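PDB 2XHE: Syntaxin1 from Monosiga brevicollis, which probably acts as a SNAP receptor (SNARE) in membrane fusion, its coiled-coil segment pairing with other SNARE proteins. Local coordinates for residues Lys51-Asn56 with Ala106-Ile111; Pro41-Phe46 with Arg134-Gln139; Glu58-Ala63 with Ala95-Leu100; Arg153-Gln158 with Arg224-Leu229. All blocks are in the same frame, centred on the assembly; numbering follows the deposited sequence.

Contact 1 (Lys51-Asn56 with Ala106-Ile111)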
loop_
_atom_site.group_PDB
_atom_site.type_symbol
_atom_site.label_atom_id
_atom_site.label_comp_id
_atom_site.label_asym_id
_atom_site.label_seq_id
_atom_site.Cartn_x
_atom_site.Cartn_y
_atom_site.Cartn_z
ATOM N N LYS B 51 8.437 27.416 2.221
ATOM C CA LYS B 51 7.786 27.977 3.407
ATOM C C LYS B 51 6.648 28.903 2.958
ATOM O O LYS B 51 5.505 28.744 3.396
ATOM C CB LYS B 51 8.773 28.757 4.271
ATOM C CG LYS B 51 8.818 28.314 5.731
ATOM C CD LYS B 51 7.442 28.313 6.359
ATOM C CE LYS B 51 7.470 27.598 7.698
ATOM N NZ LYS B 51 6.319 27.999 8.562
ATOM N N ARG B 52 6.965 29.856 2.078
ATOM C CA ARG B 52 5.961 30.761 1.526
ATOM C C ARG B 52 4.764 30.003 0.955
ATOM O O ARG B 52 3.619 30.334 1.289
ATOM C CB ARG B 52 6.561 31.679 0.450
ATOM C CG ARG B 52 6.143 33.155 0.570
ATOM C CD ARG B 52 6.033 33.873 -0.777
ATOM N NE ARG B 52 7.109 33.558 -1.716
ATOM C CZ ARG B 52 8.400 33.793 -1.495
ATOM N NH1 ARG B 52 9.299 33.471 -2.420
ATOM N NH2 ARG B 52 8.798 34.337 -0.348
ATOM N N ILE B 53 5.034 29.003 0.095
ATOM C CA ILE B 53 3.983 28.197 -0.536
ATOM C C ILE B 53 3.165 27.438 0.513
ATOM O O ILE B 53 1.931 27.523 0.524
ATOM C CB ILE B 53 4.546 27.206 -1.617
ATOM C CG1 ILE B 53 5.280 27.957 -2.727
ATOM C CG2 ILE B 53 3.434 26.355 -2.249
ATOM C CD1 ILE B 53 6.269 27.117 -3.450
ATOM N N ARG B 54 3.839 26.709 1.405
ATOM C CA ARG B 54 3.117 26.027 2.480
ATOM C C ARG B 54 2.213 27.023 3.200
ATOM O O ARG B 54 1.009 26.795 3.334
ATOM C CB ARG B 54 4.056 25.359 3.488
ATOM C CG ARG B 54 4.953 24.290 2.916
ATOM C CD ARG B 54 5.289 23.232 3.948
ATOM N NE ARG B 54 5.465 21.945 3.292
ATOM C CZ ARG B 54 6.462 21.670 2.459
ATOM N NH1 ARG B 54 7.383 22.600 2.213
ATOM N NH2 ARG B 54 6.537 20.472 1.872
ATOM N N ASP B 55 2.801 28.135 3.644
ATOM C CA ASP B 55 2.061 29.176 4.367
ATOM C C ASP B 55 0.873 29.746 3.588
ATOM O O ASP B 55 -0.226 29.855 4.130
ATOM C CB ASP B 55 2.991 30.308 4.822
ATOM C CG ASP B 55 3.805 29.942 6.057
ATOM O OD1 ASP B 55 3.461 28.944 6.726
ATOM O OD2 ASP B 55 4.790 30.654 6.351
ATOM N N ASN B 56 1.092 30.109 2.326
ATOM C CA ASN B 56 0.010 30.605 1.488
ATOM C C ASN B 56 -1.105 29.576 1.356
ATOM O O ASN B 56 -2.286 29.928 1.468
ATOM C CB ASN B 56 0.519 30.980 0.098
ATOM C CG ASN B 56 1.360 32.234 0.098
ATOM O OD1 ASN B 56 1.507 32.896 1.123
ATOM N ND2 ASN B 56 1.911 32.576 -1.060
ATOM N N ALA B 106 3.420 31.273 -9.235
ATOM C CA ALA B 106 4.647 31.860 -9.744
ATOM C C ALA B 106 5.870 31.300 -9.025
ATOM O O ALA B 106 6.930 31.132 -9.632
ATOM C CB ALA B 106 4.595 33.370 -9.640
ATOM N N ASP B 107 5.723 31.018 -7.734
ATOM C CA ASP B 107 6.807 30.409 -6.979
ATOM C C ASP B 107 7.039 28.990 -7.498
ATOM O O ASP B 107 8.182 28.568 -7.651
ATOM C CB ASP B 107 6.531 30.407 -5.463
ATOM C CG ASP B 107 6.768 31.771 -4.804
ATOM O OD1 ASP B 107 7.574 32.577 -5.323
ATOM O OD2 ASP B 107 6.147 32.032 -3.750
ATOM N N LEU B 108 5.960 28.257 -7.781
ATOM C CA LEU B 108 6.097 26.917 -8.365
ATOM C C LEU B 108 6.812 26.971 -9.719
ATOM O O LEU B 108 7.854 26.338 -9.890
ATOM C CB LEU B 108 4.745 26.213 -8.500
ATOM C CG LEU B 108 4.137 25.720 -7.188
ATOM C CD1 LEU B 108 2.778 25.069 -7.414
ATOM C CD2 LEU B 108 5.097 24.788 -6.447
ATOM N N LYS B 109 6.262 27.732 -10.668
ATOM C CA LYS B 109 6.890 27.880 -11.980
ATOM C C LYS B 109 8.358 28.244 -11.858
ATOM O O LYS B 109 9.200 27.680 -12.553
ATOM C CB LYS B 109 6.150 28.893 -12.859
ATOM C CG LYS B 109 5.000 28.270 -13.647
ATOM C CD LYS B 109 4.223 29.294 -14.459
ATOM C CE LYS B 109 2.991 28.659 -15.101
ATOM N NZ LYS B 109 2.144 29.661 -15.813
ATOM N N GLN B 110 8.668 29.175 -10.964
ATOM C CA GLN B 110 10.049 29.588 -10.759
ATOM C C GLN B 110 10.920 28.379 -10.388
ATOM O O GLN B 110 12.036 28.234 -10.893
ATOM C CB GLN B 110 10.132 30.704 -9.705
ATOM C CG GLN B 110 11.557 31.149 -9.322
ATOM C CD GLN B 110 12.437 31.470 -10.528
ATOM O OE1 GLN B 110 11.942 31.838 -11.602
ATOM N NE2 GLN B 110 13.754 31.327 -10.352
ATOM N N ILE B 111 10.402 27.499 -9.531
ATOM C CA ILE B 111 11.167 26.332 -9.091
ATOM C C ILE B 111 11.298 25.309 -10.217
ATOM O O ILE B 111 12.318 24.623 -10.325
ATOM C CB ILE B 111 10.556 25.656 -7.840
ATOM C CG1 ILE B 111 10.324 26.683 -6.730
ATOM C CG2 ILE B 111 11.472 24.551 -7.337
ATOM C CD1 ILE B 111 9.812 26.086 -5.421
#

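Contact 2 (Pro41-Phe46 with Arg134-Gln139)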
loop_
_atom_site.group_PDB
_atom_site.type_symbol
_atom_site.label_atom_id
_atom_site.label_comp_id
_atom_site.label_asym_id
_atom_site.label_seq_id
_atom_site.Cartn_x
_atom_site.Cartn_y
_atom_site.Cartn_z
ATOM N N PRO B 41 24.529 28.610 4.601
ATOM C CA PRO B 41 23.067 28.597 4.470
ATOM C C PRO B 41 22.526 27.320 3.827
ATOM O O PRO B 41 21.871 26.516 4.500
ATOM C CB PRO B 41 22.792 29.792 3.553
ATOM C CG PRO B 41 23.946 30.704 3.769
ATOM C CD PRO B 41 25.127 29.812 3.996
ATOM N N PHE B 42 22.792 27.158 2.534
ATOM C CA PHE B 42 22.297 26.024 1.751
ATOM C C PHE B 42 20.880 26.244 1.224
ATOM O O PHE B 42 19.896 25.972 1.911
ATOM C CB PHE B 42 22.377 24.710 2.532
ATOM C CG PHE B 42 21.825 23.532 1.783
ATOM C CD1 PHE B 42 22.464 23.056 0.649
ATOM C CD2 PHE B 42 20.668 22.904 2.207
ATOM C CE1 PHE B 42 21.960 21.980 -0.048
ATOM C CE2 PHE B 42 20.158 21.823 1.514
ATOM C CZ PHE B 42 20.807 21.361 0.384
ATOM N N MET B 43 20.801 26.751 -0.003
ATOM C CA MET B 43 19.533 26.950 -0.692
ATOM C C MET B 43 18.554 27.807 0.109
ATOM O O MET B 43 17.363 27.505 0.200
ATOM C CB MET B 43 18.927 25.596 -1.038
ATOM C CG MET B 43 19.920 24.674 -1.724
ATOM S SD MET B 43 19.162 23.697 -3.027
ATOM C CE MET B 43 18.078 22.675 -2.057
ATOM N N ALA B 44 19.070 28.895 0.670
ATOM C CA ALA B 44 18.277 29.778 1.521
ATOM C C ALA B 44 17.033 30.335 0.830
ATOM O O ALA B 44 15.935 30.294 1.385
ATOM C CB ALA B 44 19.136 30.907 2.062
ATOM N N ASP B 45 17.194 30.858 -0.379
ATOM C CA ASP B 45 16.041 31.408 -1.077
ATOM C C ASP B 45 15.001 30.338 -1.365
ATOM O O ASP B 45 13.804 30.591 -1.248
ATOM C CB ASP B 45 16.439 32.116 -2.369
ATOM C CG ASP B 45 15.351 33.061 -2.868
ATOM O OD1 ASP B 45 14.308 33.199 -2.185
ATOM O OD2 ASP B 45 15.540 33.676 -3.940
ATOM N N PHE B 46 15.459 29.143 -1.746
ATOM C CA PHE B 46 14.551 28.035 -2.048
ATOM C C PHE B 46 13.654 27.634 -0.864
ATOM O O PHE B 46 12.421 27.621 -0.984
ATOM C CB PHE B 46 15.321 26.823 -2.579
ATOM C CG PHE B 46 14.496 25.568 -2.653
ATOM C CD1 PHE B 46 13.655 25.337 -3.727
ATOM C CD2 PHE B 46 14.556 24.623 -1.642
ATOM C CE1 PHE B 46 12.892 24.186 -3.795
ATOM C CE2 PHE B 46 13.797 23.474 -1.703
ATOM C CZ PHE B 46 12.964 23.255 -2.782
ATOM N N ARG B 134 17.464 16.538 -5.789
ATOM C CA ARG B 134 16.507 15.573 -5.253
ATOM C C ARG B 134 15.478 16.253 -4.347
ATOM O O ARG B 134 14.269 16.058 -4.518
ATOM C CB ARG B 134 17.229 14.460 -4.495
ATOM C CG ARG B 134 17.957 13.457 -5.388
ATOM C CD ARG B 134 18.743 12.458 -4.549
ATOM N NE ARG B 134 17.898 11.852 -3.524
ATOM C CZ ARG B 134 18.331 11.477 -2.325
ATOM N NH1 ARG B 134 19.605 11.649 -1.995
ATOM N NH2 ARG B 134 17.487 10.943 -1.454
ATOM N N ILE B 135 15.972 17.045 -3.389
ATOM C CA ILE B 135 15.130 17.814 -2.476
ATOM C C ILE B 135 14.221 18.773 -3.229
ATOM O O ILE B 135 13.020 18.834 -2.978
ATOM C CB ILE B 135 15.983 18.610 -1.468
ATOM C CG1 ILE B 135 16.544 17.674 -0.398
ATOM C CG2 ILE B 135 15.171 19.720 -0.809
ATOM C CD1 ILE B 135 17.744 18.224 0.328
ATOM N N ARG B 136 14.796 19.524 -4.158
ATOM C CA ARG B 136 14.008 20.446 -4.964
ATOM C C ARG B 136 12.852 19.731 -5.666
ATOM O O ARG B 136 11.725 20.226 -5.689
ATOM C CB ARG B 136 14.897 21.142 -5.998
ATOM C CG ARG B 136 16.002 22.008 -5.408
ATOM C CD ARG B 136 16.900 22.583 -6.500
ATOM N NE ARG B 136 17.258 23.964 -6.203
ATOM C CZ ARG B 136 16.530 25.014 -6.563
ATOM N NH1 ARG B 136 15.411 24.836 -7.250
ATOM N NH2 ARG B 136 16.923 26.238 -6.232
ATOM N N GLN B 137 13.139 18.563 -6.235
ATOM C CA GLN B 137 12.141 17.809 -6.985
ATOM C C GLN B 137 11.019 17.245 -6.120
ATOM O O GLN B 137 9.858 17.301 -6.516
ATOM C CB GLN B 137 12.800 16.704 -7.805
ATOM C CG GLN B 137 13.493 17.220 -9.054
ATOM C CD GLN B 137 14.311 16.159 -9.770
ATOM O OE1 GLN B 137 14.541 15.065 -9.243
ATOM N NE2 GLN B 137 14.766 16.487 -10.975
ATOM N N SER B 138 11.345 16.720 -4.941
ATOM C CA SER B 138 10.292 16.224 -4.056
ATOM C C SER B 138 9.449 17.349 -3.460
ATOM O O SER B 138 8.241 17.189 -3.290
ATOM C CB SER B 138 10.834 15.296 -2.970
ATOM O OG SER B 138 11.974 15.844 -2.358
ATOM N N GLN B 139 10.080 18.484 -3.160
ATOM C CA GLN B 139 9.350 19.676 -2.722
ATOM C C GLN B 139 8.411 20.169 -3.824
ATOM O O GLN B 139 7.227 20.445 -3.587
ATOM C CB GLN B 139 10.313 20.816 -2.345
ATOM C CG GLN B 139 11.171 20.602 -1.095
ATOM C CD GLN B 139 10.379 20.658 0.207
ATOM O OE1 GLN B 139 9.192 20.985 0.226
ATOM N NE2 GLN B 139 11.042 20.325 1.301
#

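Contact 3 (Glu58-Ala63 with Ala95-Leu100)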
loop_
_atom_site.group_PDB
_atom_site.type_symbol
_atom_site.label_atom_id
_atom_site.label_comp_id
_atom_site.label_asym_id
_atom_site.label_seq_id
_atom_site.Cartn_x
_atom_site.Cartn_y
_atom_site.Cartn_z
ATOM N N GLU B 58 -1.974 27.060 3.398
ATOM C CA GLU B 58 -2.732 27.095 4.655
ATOM C C GLU B 58 -3.650 28.328 4.748
ATOM O O GLU B 58 -4.816 28.214 5.128
ATOM C CB GLU B 58 -1.802 27.026 5.872
ATOM C CG GLU B 58 -1.001 25.738 5.993
ATOM C CD GLU B 58 -0.224 25.650 7.305
ATOM O OE1 GLU B 58 -0.529 26.423 8.242
ATOM O OE2 GLU B 58 0.691 24.801 7.402
ATOM N N ASP B 59 -3.125 29.502 4.400
ATOM C CA ASP B 59 -3.935 30.716 4.355
ATOM C C ASP B 59 -5.158 30.506 3.468
ATOM O O ASP B 59 -6.293 30.678 3.918
ATOM C CB ASP B 59 -3.116 31.908 3.853
ATOM C CG ASP B 59 -2.183 32.476 4.923
ATOM O OD1 ASP B 59 -2.367 32.147 6.120
ATOM O OD2 ASP B 59 -1.265 33.254 4.567
ATOM N N ILE B 60 -4.920 30.127 2.213
ATOM C CA ILE B 60 -6.010 29.839 1.287
ATOM C C ILE B 60 -7.018 28.848 1.886
ATOM O O ILE B 60 -8.228 29.043 1.767
ATOM C CB ILE B 60 -5.495 29.305 -0.062
ATOM C CG1 ILE B 60 -4.561 30.316 -0.722
ATOM C CG2 ILE B 60 -6.653 28.980 -0.993
ATOM C CD1 ILE B 60 -4.284 29.999 -2.185
ATOM N N GLU B 61 -6.524 27.793 2.535
ATOM C CA GLU B 61 -7.399 26.791 3.149
ATOM C C GLU B 61 -8.405 27.401 4.114
ATOM O O GLU B 61 -9.579 27.041 4.095
ATOM C CB GLU B 61 -6.594 25.712 3.868
ATOM C CG GLU B 61 -6.004 24.677 2.939
ATOM C CD GLU B 61 -5.630 23.400 3.656
ATOM O OE1 GLU B 61 -6.485 22.488 3.717
ATOM O OE2 GLU B 61 -4.485 23.312 4.156
ATOM N N GLN B 62 -7.931 28.314 4.963
ATOM C CA GLN B 62 -8.781 29.011 5.925
ATOM C C GLN B 62 -9.724 29.963 5.194
ATOM O O GLN B 62 -10.925 29.994 5.460
ATOM C CB GLN B 62 -7.922 29.790 6.925
ATOM C CG GLN B 62 -8.115 29.393 8.391
ATOM C CD GLN B 62 -7.525 28.025 8.725
ATOM O OE1 GLN B 62 -6.626 27.534 8.039
ATOM N NE2 GLN B 62 -8.029 27.407 9.792
ATOM N N ALA B 63 -9.166 30.734 4.266
ATOM C CA ALA B 63 -9.937 31.658 3.443
ATOM C C ALA B 63 -11.097 30.977 2.703
ATOM O O ALA B 63 -12.206 31.506 2.650
ATOM C CB ALA B 63 -9.013 32.369 2.451
ATOM N N ALA B 95 -10.334 37.978 -3.686
ATOM C CA ALA B 95 -9.202 38.625 -4.327
ATOM C C ALA B 95 -7.917 38.237 -3.632
ATOM O O ALA B 95 -6.858 38.202 -4.253
ATOM C CB ALA B 95 -9.376 40.124 -4.294
ATOM N N ARG B 96 -8.003 37.969 -2.335
ATOM C CA ARG B 96 -6.826 37.531 -1.601
ATOM C C ARG B 96 -6.463 36.095 -1.978
ATOM O O ARG B 96 -5.312 35.795 -2.300
ATOM C CB ARG B 96 -7.025 37.660 -0.094
ATOM C CG ARG B 96 -5.734 37.426 0.692
ATOM C CD ARG B 96 -5.586 38.393 1.857
ATOM N NE ARG B 96 -6.872 38.641 2.501
ATOM C CZ ARG B 96 -7.522 37.744 3.241
ATOM N NH1 ARG B 96 -7.000 36.520 3.434
ATOM N NH2 ARG B 96 -8.699 38.069 3.781
ATOM N N ILE B 97 -7.460 35.217 -1.941
ATOM C CA ILE B 97 -7.288 33.832 -2.338
ATOM C C ILE B 97 -6.672 33.777 -3.725
ATOM O O ILE B 97 -5.846 32.920 -4.021
ATOM C CB ILE B 97 -8.628 33.088 -2.319
ATOM C CG1 ILE B 97 -9.163 33.049 -0.887
ATOM C CG2 ILE B 97 -8.475 31.668 -2.918
ATOM C CD1 ILE B 97 -10.431 32.268 -0.701
ATOM N N SER B 98 -7.070 34.717 -4.565
ATOM C CA SER B 98 -6.519 34.837 -5.900
ATOM C C SER B 98 -5.067 35.341 -5.886
ATOM O O SER B 98 -4.191 34.749 -6.515
ATOM C CB SER B 98 -7.421 35.744 -6.738
ATOM O OG SER B 98 -6.764 36.178 -7.910
ATOM N N ALA B 99 -4.813 36.427 -5.159
ATOM C CA ALA B 99 -3.463 36.978 -5.036
ATOM C C ALA B 99 -2.486 35.963 -4.425
ATOM O O ALA B 99 -1.324 35.877 -4.837
ATOM C CB ALA B 99 -3.490 38.259 -4.222
ATOM N N LEU B 100 -2.969 35.210 -3.437
ATOM C CA LEU B 100 -2.210 34.122 -2.836
ATOM C C LEU B 100 -2.009 32.981 -3.831
ATOM O O LEU B 100 -0.925 32.399 -3.917
ATOM C CB LEU B 100 -2.921 33.608 -1.589
ATOM C CG LEU B 100 -2.685 34.454 -0.337
ATOM C CD1 LEU B 100 -3.495 33.951 0.840
ATOM C CD2 LEU B 100 -1.220 34.426 -0.015
#

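Contact 4 (Arg153-Gln158 with Arg224-Leu229)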
loop_
_atom_site.group_PDB
_atom_site.type_symbol
_atom_site.label_atom_id
_atom_site.label_comp_id
_atom_site.label_asym_id
_atom_site.label_seq_id
_atom_site.Cartn_x
_atom_site.Cartn_y
_atom_site.Cartn_z
ATOM N N ARG B 153 -10.865 22.343 -3.751
ATOM C CA ARG B 153 -11.851 22.591 -2.706
ATOM C C ARG B 153 -12.522 23.929 -2.991
ATOM O O ARG B 153 -13.740 24.054 -2.890
ATOM C CB ARG B 153 -11.205 22.573 -1.321
ATOM C CG ARG B 153 -12.163 22.887 -0.188
ATOM C CD ARG B 153 -13.458 22.094 -0.309
ATOM N NE ARG B 153 -14.400 22.429 0.759
ATOM C CZ ARG B 153 -15.720 22.270 0.679
ATOM N NH1 ARG B 153 -16.271 21.783 -0.429
ATOM N NH2 ARG B 153 -16.492 22.604 1.706
ATOM N N TYR B 154 -11.714 24.913 -3.379
ATOM C CA TYR B 154 -12.208 26.229 -3.778
ATOM C C TYR B 154 -13.139 26.110 -4.985
ATOM O O TYR B 154 -14.294 26.523 -4.934
ATOM C CB TYR B 154 -11.027 27.149 -4.096
ATOM C CG TYR B 154 -11.375 28.603 -4.346
ATOM C CD1 TYR B 154 -12.133 29.328 -3.436
ATOM C CD2 TYR B 154 -10.906 29.261 -5.478
ATOM C CE1 TYR B 154 -12.437 30.672 -3.663
ATOM C CE2 TYR B 154 -11.200 30.601 -5.713
ATOM C CZ TYR B 154 -11.966 31.303 -4.804
ATOM O OH TYR B 154 -12.258 32.633 -5.043
ATOM N N ASN B 155 -12.631 25.538 -6.071
ATOM C CA ASN B 155 -13.434 25.325 -7.270
ATOM C C ASN B 155 -14.774 24.672 -6.946
ATOM O O ASN B 155 -15.787 24.967 -7.586
ATOM C CB ASN B 155 -12.657 24.481 -8.288
ATOM C CG ASN B 155 -13.441 24.225 -9.563
ATOM O OD1 ASN B 155 -14.223 23.270 -9.644
ATOM N ND2 ASN B 155 -13.214 25.060 -10.580
ATOM N N ASP B 156 -14.782 23.794 -5.946
ATOM C CA ASP B 156 -15.993 23.061 -5.598
ATOM C C ASP B 156 -17.010 23.921 -4.861
ATOM O O ASP B 156 -18.200 23.826 -5.140
ATOM C CB ASP B 156 -15.671 21.796 -4.802
ATOM C CG ASP B 156 -15.497 20.571 -5.694
ATOM O OD1 ASP B 156 -15.756 20.667 -6.917
ATOM O OD2 ASP B 156 -15.107 19.506 -5.168
ATOM N N VAL B 157 -16.542 24.763 -3.939
ATOM C CA VAL B 157 -17.432 25.661 -3.192
ATOM C C VAL B 157 -17.974 26.800 -4.064
ATOM O O VAL B 157 -19.088 27.275 -3.844
ATOM C CB VAL B 157 -16.764 26.216 -1.902
ATOM C CG1 VAL B 157 -15.424 26.833 -2.215
ATOM C CG2 VAL B 157 -17.667 27.232 -1.208
ATOM N N GLN B 158 -17.199 27.223 -5.061
ATOM C CA GLN B 158 -17.666 28.234 -6.016
ATOM C C GLN B 158 -18.798 27.717 -6.906
ATOM O O GLN B 158 -19.898 28.266 -6.907
ATOM C CB GLN B 158 -16.513 28.774 -6.872
ATOM C CG GLN B 158 -15.494 29.619 -6.098
ATOM C CD GLN B 158 -16.082 30.914 -5.519
ATOM O OE1 GLN B 158 -15.883 31.999 -6.064
ATOM N NE2 GLN B 158 -16.793 30.796 -4.407
ATOM N N ARG B 224 -16.047 34.015 -13.555
ATOM C CA ARG B 224 -14.660 34.332 -13.885
ATOM C C ARG B 224 -13.745 33.779 -12.799
ATOM O O ARG B 224 -12.526 33.720 -12.961
ATOM C CB ARG B 224 -14.437 35.830 -14.133
ATOM C CG ARG B 224 -15.067 36.762 -13.118
ATOM C CD ARG B 224 -14.675 38.207 -13.411
ATOM N NE ARG B 224 -15.555 39.161 -12.742
ATOM C CZ ARG B 224 -16.742 39.529 -13.213
ATOM N NH1 ARG B 224 -17.186 39.013 -14.352
ATOM N NH2 ARG B 224 -17.486 40.406 -12.548
ATOM N N SER B 225 -14.350 33.354 -11.695
ATOM C CA SER B 225 -13.624 32.599 -10.691
ATOM C C SER B 225 -13.356 31.203 -11.254
ATOM O O SER B 225 -12.207 30.785 -11.383
ATOM C CB SER B 225 -14.421 32.516 -9.389
ATOM O OG SER B 225 -13.567 32.233 -8.291
ATOM N N LEU B 226 -14.424 30.492 -11.609
ATOM C CA LEU B 226 -14.305 29.167 -12.213
ATOM C C LEU B 226 -13.385 29.177 -13.436
ATOM O O LEU B 226 -12.679 28.203 -13.703
ATOM C CB LEU B 226 -15.683 28.618 -12.578
ATOM C CG LEU B 226 -16.611 28.388 -11.382
ATOM C CD1 LEU B 226 -18.035 28.150 -11.846
ATOM C CD2 LEU B 226 -16.127 27.237 -10.507
ATOM N N LEU B 227 -13.375 30.287 -14.162
ATOM C CA LEU B 227 -12.514 30.414 -15.331
ATOM C C LEU B 227 -11.027 30.537 -14.982
ATOM O O LEU B 227 -10.191 29.878 -15.590
ATOM C CB LEU B 227 -12.969 31.582 -16.205
ATOM C CG LEU B 227 -13.380 31.124 -17.604
ATOM C CD1 LEU B 227 -14.310 32.134 -18.278
ATOM C CD2 LEU B 227 -12.139 30.818 -18.450
ATOM N N GLU B 228 -10.702 31.390 -14.014
ATOM C CA GLU B 228 -9.329 31.514 -13.529
ATOM C C GLU B 228 -8.829 30.143 -13.073
ATOM O O GLU B 228 -7.757 29.682 -13.475
ATOM C CB GLU B 228 -9.261 32.504 -12.357
ATOM C CG GLU B 228 -8.768 33.908 -12.703
ATOM C CD GLU B 228 -9.792 34.738 -13.466
ATOM O OE1 GLU B 228 -10.480 34.183 -14.349
ATOM O OE2 GLU B 228 -9.899 35.954 -13.189
ATOM N N LEU B 229 -9.626 29.504 -12.225
ATOM C CA LEU B 229 -9.340 28.169 -11.726
ATOM C C LEU B 229 -9.105 27.172 -12.855
ATOM O O LEU B 229 -8.067 26.508 -12.891
ATOM C CB LEU B 229 -10.495 27.692 -10.856
ATOM C CG LEU B 229 -10.607 28.442 -9.534
ATOM C CD1 LEU B 229 -11.788 27.921 -8.733
ATOM C CD2 LEU B 229 -9.298 28.321 -8.749
#

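Contact 1 (Lys51-Asn56 with Ala106-Ile111)
R52 and D107 form the polar half of this helix pair, and I53 supplies the apolar half. The salt bridge is asymmetric: NE of R52 donates to OD2 of D107 at 2.7 Å with an N-H...O angle of 161°, whereas NH1 of R52 reaches OD1 of D107 only weakly, at 3.5 Å. OD2 of D107 is met on the syn side, with NE of R52 26° out of the carboxylate plane, and the two flat groups are turned 50° apart. Bends at its second and third torsions turn the NE edge of R52 to D107. Replacing R52 with an alanine would probably deprive OD2 of D107 of this charged mate and leave the carboxylate leaning on R49, its other partner.

Beneath the bridge the contact is apolar. CD1 of I53 touches CB of D107 (3.9 Å), then CD2 of L108 (4.0 Å) and CD1 of I111 (4.2 Å), one methyl serving three neighbours.

The segments belong to helices 44-72 and 80-116, roughly antiparallel as in the N-terminal three-helix (Habc) bundle of syntaxins. Helix 131-171 closes the apolar side, where H140 and S144 meet L108.

Contact 2 (Pro41-Phe46 with Arg134-Gln139)
The ring of F46 is the main bump here, driven into a hollow lined by I135, R136 and Q139 on helix 131-171. Its CG stands anti to the backbone N (chi1 169°), which sends the ring out to the facing helix. CZ goes deepest, 3.6 Å from CG of Q139, which sits at the ring edge. CG of R136 rides over one face as a CH-pi contact, 4.3 Å from the ring centroid. Farther out, the guanidinium of R136 runs on toward the root of F46, with CD1 of F46 over one of its faces, although the two planes are 40° apart. CG2 of I135 approaches obliquely, 4.1 Å from CE2 of F46.

M43, at the N-cap position of helix 44-72, adds a second bump, its chain bent. Its SD reaches NE of R136 at 3.7 Å, and CE of M43 approaches CG2 of I135. F42 completes the row, with CD1 of I135 at the edge of its ring; the chain of another protein packs on both.

NH1 of R136 bonds to N115, and OE1 of Q139 to R54. With I111 of helix 80-116 packing on F46, helices 44-72, 80-116 and 131-171 meet here, at one end of the three-helix bundle known from other syntaxins.

Contact 3 (Glu58-Ala63 with Ala95-Leu100)
I60 and A63 pack against I97 and L100 in a largely apolar seam between two antiparallel helices, part of the three-helix bundle that syntaxins build N-terminal to their SNARE segment. I60, A63 and I97 form its buried side. The geometry suits such a seam: the local axes of 58-63 and 95-100 have a closest approach of 9.8 Å. Their directions differ by 159°, and the CA atoms of I60 and I97 come within 5.5 Å of each other.

I97 divides its two branches between two neighbours one helical turn apart. Its CG2, placed anti to the backbone N, meets CG2 of I60 at 3.8 Å. The longer branch reaches the other way, CG1 of I97 lying 3.4 Å from CB of A63, with CD1 just beyond. The small side chain of A63 lets the isoleucine come up against the helix backbone, where CD1 of I97 also nears the carbonyl carbon of A63.

L100 and I60 slide past each other in opposite directions. CG1 of I60 rests on CB of L100 (3.8 Å), and the CD1 methyl of L100 carries on to CB of D59 (3.7 Å). This last touch uses only the aliphatic root of the aspartate and marks the solvent-facing border of the seam.

On the inner side, helix 131-171 packs against both partners: V150 and M151 touch I60, and Y154 touches I97. Further touches come from helix 44-72 itself, V67 meeting I97 and N56 meeting L100.

Contact 4 (Arg153-Gln158 with Arg224-Leu229)
L229 buries the most surface here, its CD1 methyl settling 3.4 Å from CA of N155 and also touching CB of that residue. With CG anti to the carbonyl carbon (chi1 -70°), L229 spreads both methyls toward segment 153-158. They share the ring of Y154 as well: CD1 of L229 lies 3.6 Å from CD2 of Y154, while CD2 of L229 comes in at the ring edge.

N155 and L226 supply the next largest shares. The amide of N155 lies against the methyls of both leucines, ND2 at 3.6 Å from CD2 of L226 and 3.7 Å from CD1 of L229, so this polar group is in van der Waals contact with methyls. Its OD1 turns to the chain of another protein, with a weak hydrogen bond to a polar side chain there. CD2 of L226 also leans on CB of Q158 (4.0 Å).

A single hydrogen bond ties the flank: OG of S225 donates to OE1 of Q158 at 3.2 Å, in the carbonyl plane on a lone pair (C=O...donor angle 119°). The other end of the amide, NE2 of Q158, bonds to H71, so the glutamine is gripped at both ends. A leucine in its place would probably leave both the hydroxyl of S225 and the ring of H71 without this mate.

Helix 214-237 thus packs antiparallel on helix 131-171, consistent with the closed form of syntaxins, and I64 and M94 pack on Y154, from helices 44-72 and 80-116.

Contacts 1, 2 and 3 fasten together helices 44-72, 80-116 and 131-171, whereas contact 4 adds helix 214-237, within the SNARE-homology range, to the last of these. In sequence the first three enclose one another, contact 3 innermost, then contact 1, then contact 2; contact 4 follows them. Along the bundle the centres run from contact 2 to contact 1 (about 12 Å), on to contact 3 (about 13 Å) and then contact 4 (about 12 Å), and each adjacent pair touches. The centres of contacts 2 and 4 are about 31 Å apart, yet both use helix 131-171. Contact 4 shows how the bundle can hold a SNARE-homology helix alongside, consistent with a closed syntaxin and probably limiting access to other SNAREs.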